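Local coordinates for copper-containing nitrite reductase (Hyphomicrobium denitrificans 1NES1, PDB 6TFO), which probably catalyses the one-electron reduction of nitrite to nitric oxide at copper sites, drawing electrons from a cytochrome c, at residues 28-33 and 60-65; 68-73 and 103-108; 169-174 and 189-194; 221-226 and 262-267. All coordinates share one frame; numbering follows the deposited sequence.

Contact 1: residues 28-33 and 60-65; sequences APVVFT and LVVHEG
Phe32 and Leu60 make the central meeting of this contact, with the aliphatic chain laid over one face of the ring. Leu60 CB stands 4.0 Å from the centroid of the Phe32 ring and 13° off its normal, a CH-pi contact. The Leu60 methyl CD2 lies over the same ring near its other end, 3.8 Å from Phe32 CD1. The two side chains run past each other in opposite directions; for Phe32, CG beside the backbone N (chi1 -59°) carries the ring across under Leu60, with its rim at Val62. In the ring plane, Phe32 CE2 is 3.5 Å from Val62 CG1, while Phe32 CZ comes 3.6 Å from the backbone O of Val61. Val30 adds a looser touch, its CG1 being 4.4 Å from Val62 CG1.

Further out, the separation of the backbones leaves the side chains to make nearly all of the contact. The strand axes stay 8.9 Å apart and run antiparallel, too distant for one sheet. Val30 and Phe32 pair with Thr67, Gln69 and Asn71 along strand 67-73, and Leu60 and Val62 rest on Leu131 of strand 128-134. The two segments therefore belong to facing sheets of the N-terminal cupredoxin-like beta sandwich, and the contact spans its interior.

Chemically, cohesion here is dispersive. Within the two segments, the polar atom at the ring is Val61 O, and its place at the rim, where aromatic C-H bonds carry slight positive charge, is probably mildly attractive; the same oxygen also receives a weak bond from Arg138.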
loop_
_atom_site.group_PDB
_atom_site.type_symbol
_atom_site.label_atom_id
_atom_site.label_comp_id
_atom_site.label_asym_id
_atom_site.label_seq_id
_atom_site.Cartn_x
_atom_site.Cartn_y
_atom_site.Cartn_z
ATOM N N ALA C 28 -20.155 -4.873 35.838
ATOM C CA ALA C 28 -19.587 -5.141 34.491
ATOM C C ALA C 28 -19.552 -3.872 33.642
ATOM O O ALA C 28 -20.619 -3.378 33.285
ATOM C CB ALA C 28 -20.445 -6.181 33.812
ATOM N N PRO C 29 -18.372 -3.308 33.278
ATOM C CA PRO C 29 -18.343 -1.967 32.700
ATOM C C PRO C 29 -18.923 -1.964 31.277
ATOM O O PRO C 29 -18.659 -2.891 30.542
ATOM C CB PRO C 29 -16.855 -1.581 32.720
ATOM C CG PRO C 29 -16.124 -2.918 32.662
ATOM C CD PRO C 29 -17.026 -3.897 33.398
ATOM N N VAL C 30 -19.704 -0.934 30.928
ATOM C CA VAL C 30 -20.076 -0.614 29.515
ATOM C C VAL C 30 -18.852 0.032 28.864
ATOM O O VAL C 30 -18.395 1.087 29.378
ATOM C CB VAL C 30 -21.291 0.313 29.468
ATOM C CG1 VAL C 30 -21.686 0.639 28.036
ATOM C CG2 VAL C 30 -22.441 -0.286 30.255
ATOM N N VAL C 31 -18.309 -0.586 27.814
ATOM C CA VAL C 31 -17.053 -0.094 27.163
ATOM C C VAL C 31 -17.361 0.542 25.789
ATOM O O VAL C 31 -18.182 0.018 25.016
ATOM C CB VAL C 31 -15.939 -1.160 27.088
ATOM C CG1 VAL C 31 -16.120 -2.236 28.138
ATOM C CG2 VAL C 31 -15.779 -1.755 25.704
ATOM N N PHE C 32 -16.695 1.660 25.531
ATOM C CA PHE C 32 -16.682 2.411 24.253
ATOM C C PHE C 32 -15.218 2.662 23.882
ATOM O O PHE C 32 -14.455 3.139 24.762
ATOM C CB PHE C 32 -17.446 3.729 24.410
ATOM C CG PHE C 32 -18.888 3.572 24.820
ATOM C CD1 PHE C 32 -19.836 3.082 23.931
ATOM C CD2 PHE C 32 -19.307 3.925 26.094
ATOM C CE1 PHE C 32 -21.171 2.966 24.299
ATOM C CE2 PHE C 32 -20.635 3.781 26.469
ATOM C CZ PHE C 32 -21.559 3.286 25.573
ATOM N N THR C 33 -14.849 2.356 22.642
ATOM C CA THR C 33 -13.524 2.700 22.056
ATOM C C THR C 33 -13.680 3.873 21.066
ATOM O O THR C 33 -14.538 3.801 20.155
ATOM C CB THR C 33 -12.885 1.450 21.435
ATOM O OG1 THR C 33 -12.914 0.421 22.424
ATOM C CG2 THR C 33 -11.457 1.676 21.002
ATOM N N LEU C 60 -22.836 8.079 23.099
ATOM C CA LEU C 60 -22.548 6.962 24.030
ATOM C C LEU C 60 -23.748 6.806 24.968
ATOM O O LEU C 60 -23.902 7.633 25.903
ATOM C CB LEU C 60 -21.254 7.306 24.770
ATOM C CG LEU C 60 -20.067 7.662 23.881
ATOM C CD1 LEU C 60 -18.796 7.783 24.699
ATOM C CD2 LEU C 60 -19.861 6.654 22.757
ATOM N N VAL C 61 -24.617 5.831 24.684
ATOM C CA VAL C 61 -25.853 5.598 25.493
ATOM C C VAL C 61 -25.526 4.622 26.629
ATOM O O VAL C 61 -25.106 3.478 26.356
ATOM C CB VAL C 61 -27.036 5.102 24.646
ATOM C CG1 VAL C 61 -28.201 4.674 25.528
ATOM C CG2 VAL C 61 -27.479 6.150 23.639
ATOM N N VAL C 62 -25.721 5.092 27.851
ATOM C CA VAL C 62 -25.458 4.340 29.109
ATOM C C VAL C 62 -26.677 4.508 30.016
ATOM O O VAL C 62 -27.377 5.520 29.883
ATOM C CB VAL C 62 -24.157 4.774 29.808
ATOM C CG1 VAL C 62 -22.965 4.718 28.869
ATOM C CG2 VAL C 62 -24.257 6.138 30.469
ATOM N N HIS C 63 -26.938 3.521 30.873
ATOM C CA HIS C 63 -28.082 3.521 31.819
ATOM C C HIS C 63 -27.576 3.963 33.199
ATOM O O HIS C 63 -26.424 3.638 33.551
ATOM C CB HIS C 63 -28.783 2.166 31.767
ATOM C CG HIS C 63 -29.540 1.932 30.501
ATOM N ND1 HIS C 63 -30.907 2.102 30.410
ATOM C CD2 HIS C 63 -29.129 1.549 29.272
ATOM C CE1 HIS C 63 -31.304 1.829 29.181
ATOM N NE2 HIS C 63 -30.233 1.479 28.467
ATOM N N GLU C 64 -28.390 4.739 33.913
ATOM C CA GLU C 64 -28.095 5.280 35.267
ATOM C C GLU C 64 -27.407 4.207 36.118
ATOM O O GLU C 64 -27.885 3.074 36.142
ATOM C CB GLU C 64 -29.390 5.747 35.936
ATOM C CG GLU C 64 -29.178 6.398 37.292
ATOM C CD GLU C 64 -30.302 7.313 37.731
ATOM O OE1 GLU C 64 -31.475 6.979 37.408
ATOM O OE2 GLU C 64 -30.004 8.375 38.336
ATOM N N GLY C 65 -26.307 4.559 36.772
ATOM C CA GLY C 65 -25.600 3.671 37.708
ATOM C C GLY C 65 -24.665 2.687 37.016
ATOM O O GLY C 65 -23.956 1.977 37.746
#

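Contact 2: residues 68-73 and 103-108; sequences VQINLI and FSFIAS
Val68 and Phe105 exchange backbone bonds as an antiparallel hydrogen-bonded pair, and Ile70 repeats the pattern with Phe103. Of the four bonds, Val68 N to Phe105 O is the shortest at 2.8 Å and almost linear (175° at the hydrogen). Ile70 N reaches Phe103 O at 3.0 Å, and the return bond, Phe103 N to Ile70 O, measures 3.1 Å. The fourth, from Phe105 N to Val68 O, is less secure, because that oxygen is placed doubtfully. Between them Gln69 and Ser104 form a non-hydrogen-bonded pair, and Gln69 turns its backbone bonds to Val30 and Phe32.

Polar side chains leave on the Gln69 and Ser104 face. Ser104 OG is bonded to Pro266 O of the second subunit. Asn71 ND2 has a weak bond to Thr33 OG1, and Asn71 OD1, less surely placed, is bonded to Thr102 OG1 and probably to Gln69 NE2.

The other face is apolar. Phe105 CG sits between its backbone N and carbonyl carbon (chi1 62°), which lays the ring alongside Val68, and Phe103 does the same beside Ile70, its CE1 3.5 Å from Ile70 CG2. Val68 CB sits over the Phe105 ring toward its rim, 3.9 Å from the centroid and 23° off the normal, while Ile70 CD1 meets the edge of that ring, 4.0 Å from Phe105 CE1. Val68 and Ile70 also touch Val62 and Leu60 of the facing sheet.

The backbone donors and acceptors of the hydrogen-bonded pairs thus match across the strands, one less surely; apolar side chains point into the sandwich interior, and polar groups face the neighbouring subunit.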
loop_
_atom_site.group_PDB
_atom_site.type_symbol
_atom_site.label_atom_id
_atom_site.label_comp_id
_atom_site.label_asym_id
_atom_site.label_seq_id
_atom_site.Cartn_x
_atom_site.Cartn_y
_atom_site.Cartn_z
ATOM N N VAL C 68 -18.798 3.038 33.298
ATOM C CA VAL C 68 -18.459 3.367 31.887
ATOM C C VAL C 68 -16.940 3.357 31.752
ATOM O O VAL C 68 -16.264 3.994 32.566
ATOM C CB VAL C 68 -19.089 4.706 31.483
ATOM C CG1 VAL C 68 -18.770 5.070 30.044
ATOM C CG2 VAL C 68 -20.594 4.684 31.708
ATOM N N GLN C 69 -16.447 2.575 30.797
ATOM C CA GLN C 69 -15.026 2.545 30.386
ATOM C C GLN C 69 -14.960 3.127 28.971
ATOM O O GLN C 69 -15.683 2.635 28.088
ATOM C CB GLN C 69 -14.476 1.122 30.420
ATOM C CG GLN C 69 -12.992 1.045 30.099
ATOM C CD GLN C 69 -12.462 -0.368 30.111
ATOM O OE1 GLN C 69 -12.831 -1.206 30.942
ATOM N NE2 GLN C 69 -11.543 -0.630 29.196
ATOM N N ILE C 70 -14.163 4.176 28.789
ATOM C CA ILE C 70 -13.900 4.802 27.466
ATOM C C ILE C 70 -12.422 4.591 27.175
ATOM O O ILE C 70 -11.592 5.068 27.978
ATOM C CB ILE C 70 -14.291 6.287 27.467
ATOM C CG1 ILE C 70 -15.810 6.473 27.528
ATOM C CG2 ILE C 70 -13.690 6.977 26.261
ATOM C CD1 ILE C 70 -16.246 7.859 27.968
ATOM N N ASN C 71 -12.121 3.867 26.099
ATOM C CA ASN C 71 -10.741 3.680 25.574
ATOM C C ASN C 71 -10.483 4.716 24.474
ATOM O O ASN C 71 -11.135 4.613 23.405
ATOM C CB ASN C 71 -10.554 2.271 25.022
ATOM C CG ASN C 71 -10.980 1.207 26.008
ATOM O OD1 ASN C 71 -10.584 1.233 27.174
ATOM N ND2 ASN C 71 -11.807 0.280 25.547
ATOM N N LEU C 72 -9.598 5.688 24.712
ATOM C CA LEU C 72 -9.191 6.672 23.670
ATOM C C LEU C 72 -7.922 6.179 22.975
ATOM O O LEU C 72 -6.936 5.925 23.677
ATOM C CB LEU C 72 -8.948 8.053 24.279
ATOM C CG LEU C 72 -8.661 9.161 23.265
ATOM C CD1 LEU C 72 -9.809 9.298 22.274
ATOM C CD2 LEU C 72 -8.401 10.484 23.961
ATOM N N ILE C 73 -7.962 6.090 21.643
ATOM C CA ILE C 73 -6.812 5.706 20.779
ATOM C C ILE C 73 -6.574 6.834 19.771
ATOM O O ILE C 73 -7.521 7.200 19.029
ATOM C CB ILE C 73 -7.085 4.367 20.080
ATOM C CG1 ILE C 73 -7.566 3.316 21.081
ATOM C CG2 ILE C 73 -5.859 3.916 19.295
ATOM C CD1 ILE C 73 -7.888 1.977 20.469
ATOM N N PHE C 103 -10.120 5.379 30.719
ATOM C CA PHE C 103 -10.648 5.996 31.958
ATOM C C PHE C 103 -12.049 5.428 32.192
ATOM O O PHE C 103 -12.680 4.888 31.243
ATOM C CB PHE C 103 -10.591 7.525 31.884
ATOM C CG PHE C 103 -11.548 8.216 30.934
ATOM C CD1 PHE C 103 -11.260 8.305 29.580
ATOM C CD2 PHE C 103 -12.706 8.832 31.397
ATOM C CE1 PHE C 103 -12.133 8.952 28.713
ATOM C CE2 PHE C 103 -13.566 9.489 30.530
ATOM C CZ PHE C 103 -13.280 9.546 29.192
ATOM N N SER C 104 -12.509 5.477 33.439
ATOM C CA SER C 104 -13.856 4.979 33.800
ATOM C C SER C 104 -14.475 5.871 34.871
ATOM O O SER C 104 -13.780 6.714 35.454
ATOM C CB SER C 104 -13.788 3.565 34.245
ATOM O OG SER C 104 -12.880 3.474 35.325
ATOM N N PHE C 105 -15.759 5.659 35.100
ATOM C CA PHE C 105 -16.574 6.448 36.042
ATOM C C PHE C 105 -17.919 5.738 36.139
ATOM O O PHE C 105 -18.199 4.875 35.264
ATOM C CB PHE C 105 -16.701 7.896 35.551
ATOM C CG PHE C 105 -17.404 8.047 34.220
ATOM C CD1 PHE C 105 -16.696 7.988 33.030
ATOM C CD2 PHE C 105 -18.776 8.262 34.161
ATOM C CE1 PHE C 105 -17.349 8.110 31.813
ATOM C CE2 PHE C 105 -19.433 8.384 32.944
ATOM C CZ PHE C 105 -18.718 8.305 31.770
ATOM N N ILE C 106 -18.698 6.094 37.159
ATOM C CA ILE C 106 -20.076 5.580 37.361
ATOM C C ILE C 106 -21.039 6.609 36.787
ATOM O O ILE C 106 -20.978 7.755 37.237
ATOM C CB ILE C 106 -20.346 5.301 38.854
ATOM C CG1 ILE C 106 -19.280 4.378 39.459
ATOM C CG2 ILE C 106 -21.751 4.741 39.026
ATOM C CD1 ILE C 106 -19.662 3.768 40.780
ATOM N N ALA C 107 -21.899 6.190 35.859
ATOM C CA ALA C 107 -22.927 7.051 35.235
ATOM C C ALA C 107 -24.061 7.287 36.245
ATOM O O ALA C 107 -25.165 6.753 36.046
ATOM C CB ALA C 107 -23.409 6.419 33.948
ATOM N N SER C 108 -23.776 8.063 37.291
ATOM C CA SER C 108 -24.644 8.286 38.471
ATOM C C SER C 108 -25.740 9.317 38.191
ATOM O O SER C 108 -26.773 9.256 38.878
ATOM C CB SER C 108 -23.824 8.672 39.659
ATOM O OG SER C 108 -22.843 9.627 39.314
#

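Contact 3: residues 169-174 and 189-194; sequences IDLETV and WTFNGK
Asn192 holds its CG anti to its own carbonyl carbon (chi1 -70°), which swings OD1 over to Glu172, and Thr190 sets its hydroxyl between its backbone N and carbonyl carbon (chi1 69°), within range of Val174. Glu172 N donates to Asn192 OD1 at 2.9 Å along a nearly straight N-H (174°), although it approaches from well above the amide plane. In return Asn192 N donates to Glu172 O at 2.6 Å. The side-chain oxygen thus takes the acceptor role that a backbone carbonyl would have had, just where residues 191-194 leave the strand through a type I' turn, with Asn192 and Gly193 at its two central positions.

At the next hydrogen-bonded pair, Val174 O is gripped twice, by Thr190 N at 2.9 Å and Thr190 OG1 at 2.9 Å, and Val174 N donates to Thr190 O at 3.0 Å. Gly193 N adds a weak bond to Thr190 OG1, so this hydroxyl links strand and turn.

On the opposite face Thr173 and Phe191 point the same way, with Thr173 CG2 3.8 Å from Phe191 CE1. Thr173 OG1 is bonded to Asn214 OD1, and its side chain touches His222 and Met276, both copper ligands.

The double grip and the amide bond probably hold the open end of the hairpin, where the chain leaves strand 184-191; the face with Thr173 and Phe191 lies against the type 1 copper region.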
loop_
_atom_site.group_PDB
_atom_site.type_symbol
_atom_site.label_atom_id
_atom_site.label_comp_id
_atom_site.label_asym_id
_atom_site.label_seq_id
_atom_site.Cartn_x
_atom_site.Cartn_y
_atom_site.Cartn_z
ATOM N N ILE C 169 -23.449 -44.396 28.474
ATOM C CA ILE C 169 -23.426 -42.927 28.229
ATOM C C ILE C 169 -23.801 -42.692 26.759
ATOM O O ILE C 169 -23.211 -43.372 25.856
ATOM C CB ILE C 169 -22.053 -42.332 28.628
ATOM C CG1 ILE C 169 -21.750 -42.561 30.116
ATOM C CG2 ILE C 169 -21.977 -40.854 28.256
ATOM C CD1 ILE C 169 -20.419 -42.021 30.591
ATOM N N ASP C 170 -24.742 -41.776 26.529
ATOM C CA ASP C 170 -25.183 -41.357 25.174
ATOM C C ASP C 170 -24.732 -39.923 24.907
ATOM O O ASP C 170 -25.192 -39.037 25.625
ATOM C CB ASP C 170 -26.696 -41.504 25.034
ATOM C CG ASP C 170 -27.061 -42.967 24.940
ATOM O OD1 ASP C 170 -26.695 -43.596 23.929
ATOM O OD2 ASP C 170 -27.614 -43.484 25.921
ATOM N N LEU C 171 -23.868 -39.738 23.907
ATOM C CA LEU C 171 -23.464 -38.413 23.367
ATOM C C LEU C 171 -23.975 -38.266 21.931
ATOM O O LEU C 171 -23.895 -39.257 21.159
ATOM C CB LEU C 171 -21.940 -38.296 23.405
ATOM C CG LEU C 171 -21.317 -38.209 24.795
ATOM C CD1 LEU C 171 -19.797 -38.254 24.684
ATOM C CD2 LEU C 171 -21.799 -36.969 25.551
ATOM N N GLU C 172 -24.464 -37.069 21.595
ATOM C CA GLU C 172 -24.848 -36.670 20.218
ATOM C C GLU C 172 -24.033 -35.442 19.798
ATOM O O GLU C 172 -24.068 -34.413 20.521
ATOM C CB GLU C 172 -26.346 -36.377 20.131
ATOM C CG GLU C 172 -26.855 -36.324 18.700
ATOM C CD GLU C 172 -28.273 -35.812 18.511
ATOM O OE1 GLU C 172 -28.790 -35.961 17.382
ATOM O OE2 GLU C 172 -28.845 -35.232 19.472
ATOM N N THR C 173 -23.331 -35.539 18.665
ATOM C CA THR C 173 -22.536 -34.430 18.084
ATOM C C THR C 173 -23.476 -33.627 17.180
ATOM O O THR C 173 -24.026 -34.217 16.232
ATOM C CB THR C 173 -21.246 -34.958 17.446
ATOM O OG1 THR C 173 -21.542 -35.856 16.382
ATOM C CG2 THR C 173 -20.376 -35.677 18.459
ATOM N N VAL C 174 -23.694 -32.360 17.533
ATOM C CA VAL C 174 -24.642 -31.425 16.865
ATOM C C VAL C 174 -23.892 -30.159 16.438
ATOM O O VAL C 174 -23.252 -29.532 17.314
ATOM C CB VAL C 174 -25.809 -31.069 17.795
ATOM C CG1 VAL C 174 -26.707 -30.009 17.182
ATOM C CG2 VAL C 174 -26.602 -32.305 18.188
ATOM N N TRP C 189 -19.890 -26.364 17.038
ATOM C CA TRP C 189 -19.923 -27.845 17.071
ATOM C C TRP C 189 -19.909 -28.290 18.539
ATOM O O TRP C 189 -19.052 -27.805 19.295
ATOM C CB TRP C 189 -18.752 -28.443 16.280
ATOM C CG TRP C 189 -18.644 -27.959 14.870
ATOM C CD1 TRP C 189 -19.607 -27.327 14.149
ATOM C CD2 TRP C 189 -17.519 -28.127 13.989
ATOM N NE1 TRP C 189 -19.145 -27.059 12.892
ATOM C CE2 TRP C 189 -17.865 -27.527 12.762
ATOM C CE3 TRP C 189 -16.253 -28.699 14.114
ATOM C CZ2 TRP C 189 -16.995 -27.497 11.674
ATOM C CZ3 TRP C 189 -15.396 -28.677 13.035
ATOM C CH2 TRP C 189 -15.766 -28.084 11.830
ATOM N N THR C 190 -20.825 -29.177 18.931
ATOM C CA THR C 190 -21.082 -29.501 20.358
ATOM C C THR C 190 -21.337 -30.993 20.566
ATOM O O THR C 190 -21.698 -31.708 19.609
ATOM C CB THR C 190 -22.300 -28.737 20.882
ATOM O OG1 THR C 190 -23.455 -29.273 20.238
ATOM C CG2 THR C 190 -22.190 -27.247 20.644
ATOM N N PHE C 191 -21.175 -31.413 21.822
ATOM C CA PHE C 191 -21.822 -32.617 22.394
ATOM C C PHE C 191 -23.155 -32.139 22.993
ATOM O O PHE C 191 -23.133 -31.296 23.912
ATOM C CB PHE C 191 -20.856 -33.278 23.375
ATOM C CG PHE C 191 -19.549 -33.761 22.789
ATOM C CD1 PHE C 191 -19.490 -34.916 22.040
ATOM C CD2 PHE C 191 -18.367 -33.105 23.061
ATOM C CE1 PHE C 191 -18.277 -35.392 21.561
ATOM C CE2 PHE C 191 -17.153 -33.571 22.589
ATOM C CZ PHE C 191 -17.103 -34.725 21.847
ATOM N N ASN C 192 -24.273 -32.564 22.393
ATOM C CA ASN C 192 -25.645 -32.402 22.938
ATOM C C ASN C 192 -26.041 -30.926 22.957
ATOM O O ASN C 192 -26.826 -30.528 23.830
ATOM C CB ASN C 192 -25.751 -33.097 24.298
ATOM C CG ASN C 192 -25.698 -34.597 24.126
ATOM O OD1 ASN C 192 -24.648 -35.164 23.839
ATOM N ND2 ASN C 192 -26.854 -35.232 24.176
ATOM N N GLY C 193 -25.561 -30.158 21.980
ATOM C CA GLY C 193 -26.076 -28.807 21.671
ATOM C C GLY C 193 -25.683 -27.757 22.696
ATOM O O GLY C 193 -26.352 -26.705 22.705
ATOM N N LYS C 194 -24.653 -28.006 23.522
ATOM C CA LYS C 194 -24.206 -27.050 24.571
ATOM C C LYS C 194 -22.685 -27.114 24.768
ATOM O O LYS C 194 -22.049 -28.100 24.353
ATOM C CB LYS C 194 -24.982 -27.317 25.862
ATOM C CG LYS C 194 -26.186 -26.421 26.080
ATOM C CD LYS C 194 -27.411 -27.150 26.588
ATOM C CE LYS C 194 -28.351 -26.262 27.387
ATOM N NZ LYS C 194 -28.360 -24.853 26.903
#

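Contact 4: residues 221-226 and 262-267; sequences IHSVDF and HCATPS. With CU (copper (II) ion), chain J; CU (copper (II) ion), chain K.
Ser223 OG is gripped by two groups of residues 262-267: it accepts from Ala264 N at 2.8 Å and donates to Thr265 OG1 at 2.8 Å. Its place between backbone N and carbonyl carbon (chi1 63°) turns the hydroxyl toward that loop. Thr265 OG1 is in turn bonded to Gln240 OE1, which extends the chain of bonds. Farther along, Asp225 and His262 form an antiparallel hydrogen-bonded pair, with Asp225 N to His262 O at 2.8 Å and perfectly straight (180°).

The two segments supply ligands to two copper ions. At one copper, His222 ND1 binds at 2.0 Å and Cys263 SG at 2.1 Å; the sulfur lies at the edge of the His222 ring, in its plane, and also receives weak bonds from Ser223 N and Thr265 N. His271 and Met276 complete this site, and Glu175 OE1 holds His222 NE2.

At the other copper, His262 NE2 binds at 2.0 Å. His262 ND1 donates to Cys263 O, in the ring plane and 2.8 Å away, which, with the bond from NE2 to copper, helps fix the ring's rotation. A water on this copper donates to Asp225 OD2. His227 of the same chain and His419 of the third subunit complete the site.

Adjacent His262 and Cys263 thus serve different coppers, the short type 1 to type 2 bridge characteristic of copper nitrite reductases, here with the type 2 site built at a subunit interface.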
loop_
_atom_site.group_PDB
_atom_site.type_symbol
_atom_site.label_atom_id
_atom_site.label_comp_id
_atom_site.label_asym_id
_atom_site.label_seq_id
_atom_site.Cartn_x
_atom_site.Cartn_y
_atom_site.Cartn_z
ATOM N N ILE C 221 -17.567 -35.355 10.103
ATOM C CA ILE C 221 -17.285 -36.510 11.001
ATOM C C ILE C 221 -17.018 -35.939 12.407
ATOM O O ILE C 221 -16.414 -34.864 12.514
ATOM C CB ILE C 221 -16.110 -37.345 10.431
ATOM C CG1 ILE C 221 -16.437 -37.977 9.070
ATOM C CG2 ILE C 221 -15.652 -38.394 11.436
ATOM C CD1 ILE C 221 -15.234 -38.531 8.326
ATOM N N HIS C 222 -17.510 -36.591 13.454
ATOM C CA HIS C 222 -17.170 -36.268 14.868
ATOM C C HIS C 222 -16.733 -37.530 15.618
ATOM O O HIS C 222 -17.000 -38.656 15.139
ATOM C CB HIS C 222 -18.344 -35.569 15.558
ATOM C CG HIS C 222 -18.614 -34.239 14.958
ATOM N ND1 HIS C 222 -17.771 -33.185 15.150
ATOM C CD2 HIS C 222 -19.586 -33.817 14.127
ATOM C CE1 HIS C 222 -18.224 -32.149 14.482
ATOM N NE2 HIS C 222 -19.348 -32.511 13.853
ATOM N N SER C 223 -16.092 -37.331 16.766
ATOM C CA SER C 223 -15.455 -38.397 17.566
ATOM C C SER C 223 -15.378 -37.953 19.032
ATOM O O SER C 223 -15.889 -36.864 19.359
ATOM C CB SER C 223 -14.096 -38.711 16.998
ATOM O OG SER C 223 -13.245 -37.576 17.099
ATOM N N VAL C 224 -14.773 -38.776 19.889
ATOM C CA VAL C 224 -14.466 -38.363 21.284
ATOM C C VAL C 224 -13.218 -39.097 21.763
ATOM O O VAL C 224 -13.083 -40.303 21.496
ATOM C CB VAL C 224 -15.666 -38.577 22.211
ATOM C CG1 VAL C 224 -16.087 -40.028 22.259
ATOM C CG2 VAL C 224 -15.389 -38.046 23.601
ATOM N N ASP C 225 -12.321 -38.329 22.376
ATOM C CA ASP C 225 -11.139 -38.761 23.153
ATOM C C ASP C 225 -11.460 -38.351 24.586
ATOM O O ASP C 225 -11.744 -37.153 24.789
ATOM C CB ASP C 225 -9.875 -38.111 22.576
ATOM C CG ASP C 225 -8.627 -38.124 23.442
ATOM O OD1 ASP C 225 -8.668 -38.753 24.503
ATOM O OD2 ASP C 225 -7.612 -37.486 23.035
ATOM N N PHE C 226 -11.535 -39.325 25.503
ATOM C CA PHE C 226 -11.612 -39.107 26.974
ATOM C C PHE C 226 -10.214 -39.260 27.581
ATOM O O PHE C 226 -9.576 -40.327 27.384
ATOM C CB PHE C 226 -12.514 -40.134 27.651
ATOM C CG PHE C 226 -13.903 -40.230 27.094
ATOM C CD1 PHE C 226 -14.902 -39.398 27.560
ATOM C CD2 PHE C 226 -14.207 -41.177 26.135
ATOM C CE1 PHE C 226 -16.193 -39.516 27.088
ATOM C CE2 PHE C 226 -15.494 -41.274 25.640
ATOM C CZ PHE C 226 -16.483 -40.447 26.119
ATOM N N HIS C 262 -12.883 -34.415 24.607
ATOM C CA HIS C 262 -12.998 -33.516 23.423
ATOM C C HIS C 262 -13.157 -34.370 22.167
ATOM O O HIS C 262 -12.726 -35.541 22.178
ATOM C CB HIS C 262 -11.810 -32.542 23.320
ATOM C CG HIS C 262 -10.455 -33.173 23.250
ATOM N ND1 HIS C 262 -9.972 -33.785 22.100
ATOM C CD2 HIS C 262 -9.464 -33.264 24.173
ATOM C CE1 HIS C 262 -8.755 -34.253 22.319
ATOM N NE2 HIS C 262 -8.419 -33.948 23.602
ATOM N N CYS C 263 -13.726 -33.788 21.119
ATOM C CA CYS C 263 -13.691 -34.366 19.752
ATOM C C CYS C 263 -12.225 -34.548 19.319
ATOM O O CYS C 263 -11.374 -33.746 19.731
ATOM C CB CYS C 263 -14.459 -33.479 18.784
ATOM S SG CYS C 263 -14.597 -34.191 17.127
ATOM N N ALA C 264 -11.931 -35.606 18.566
ATOM C CA ALA C 264 -10.576 -35.919 18.059
ATOM C C ALA C 264 -10.670 -36.305 16.582
ATOM O O ALA C 264 -10.015 -37.277 16.202
ATOM C CB ALA C 264 -9.952 -37.009 18.875
ATOM N N THR C 265 -11.505 -35.582 15.823
ATOM C CA THR C 265 -11.588 -35.601 14.333
ATOM C C THR C 265 -10.800 -34.403 13.798
ATOM O O THR C 265 -11.006 -33.269 14.237
ATOM C CB THR C 265 -13.055 -35.636 13.866
ATOM O OG1 THR C 265 -13.662 -36.809 14.410
ATOM C CG2 THR C 265 -13.198 -35.641 12.356
ATOM N N PRO C 266 -9.865 -34.590 12.841
ATOM C CA PRO C 266 -9.070 -33.463 12.339
ATOM C C PRO C 266 -9.943 -32.414 11.636
ATOM O O PRO C 266 -10.940 -32.787 11.022
ATOM C CB PRO C 266 -8.111 -34.117 11.334
ATOM C CG PRO C 266 -8.164 -35.616 11.621
ATOM C CD PRO C 266 -9.543 -35.866 12.179
ATOM N N SER C 267 -9.634 -31.103 11.735
ATOM C CA SER C 267 -8.651 -30.493 12.620
ATOM C C SER C 267 -9.198 -30.528 14.043
ATOM O O SER C 267 -10.295 -29.958 14.302
ATOM C CB SER C 267 -8.351 -29.066 12.195
ATOM O OG SER C 267 -7.504 -28.384 13.109
HETATM CU CU CU J . -16.001 -32.929 16.121
HETATM CU CU CU K . -6.754 -34.548 24.483
HETATM O O HOH W 1 -5.560 -35.590 23.141
#

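In the fold
From the N terminus, contacts 1 to 4 close loops of 26, 29, 14 and 35 residues. Each closes before the next opens, so none nest or cross. Contacts 1 and 2 share the N-terminal cupredoxin, one joining its facing sheets and the other an edge of one sheet; Phe32 O meets Asn71 N at 2.8 Å. Across the chain's centre, contact 3 joins the hairpin strands 166-181 and 184-191, and contact 4 ties strand 225-226 and the loop before it to the end of strand 257-262 and the loop leading to helix 268-274; Phe191 CZ lies 3.5 Å from Ser223 O. Contacts 2 and 4, centres about 43 Å apart in one chain, meet across the trimer's subunit interface.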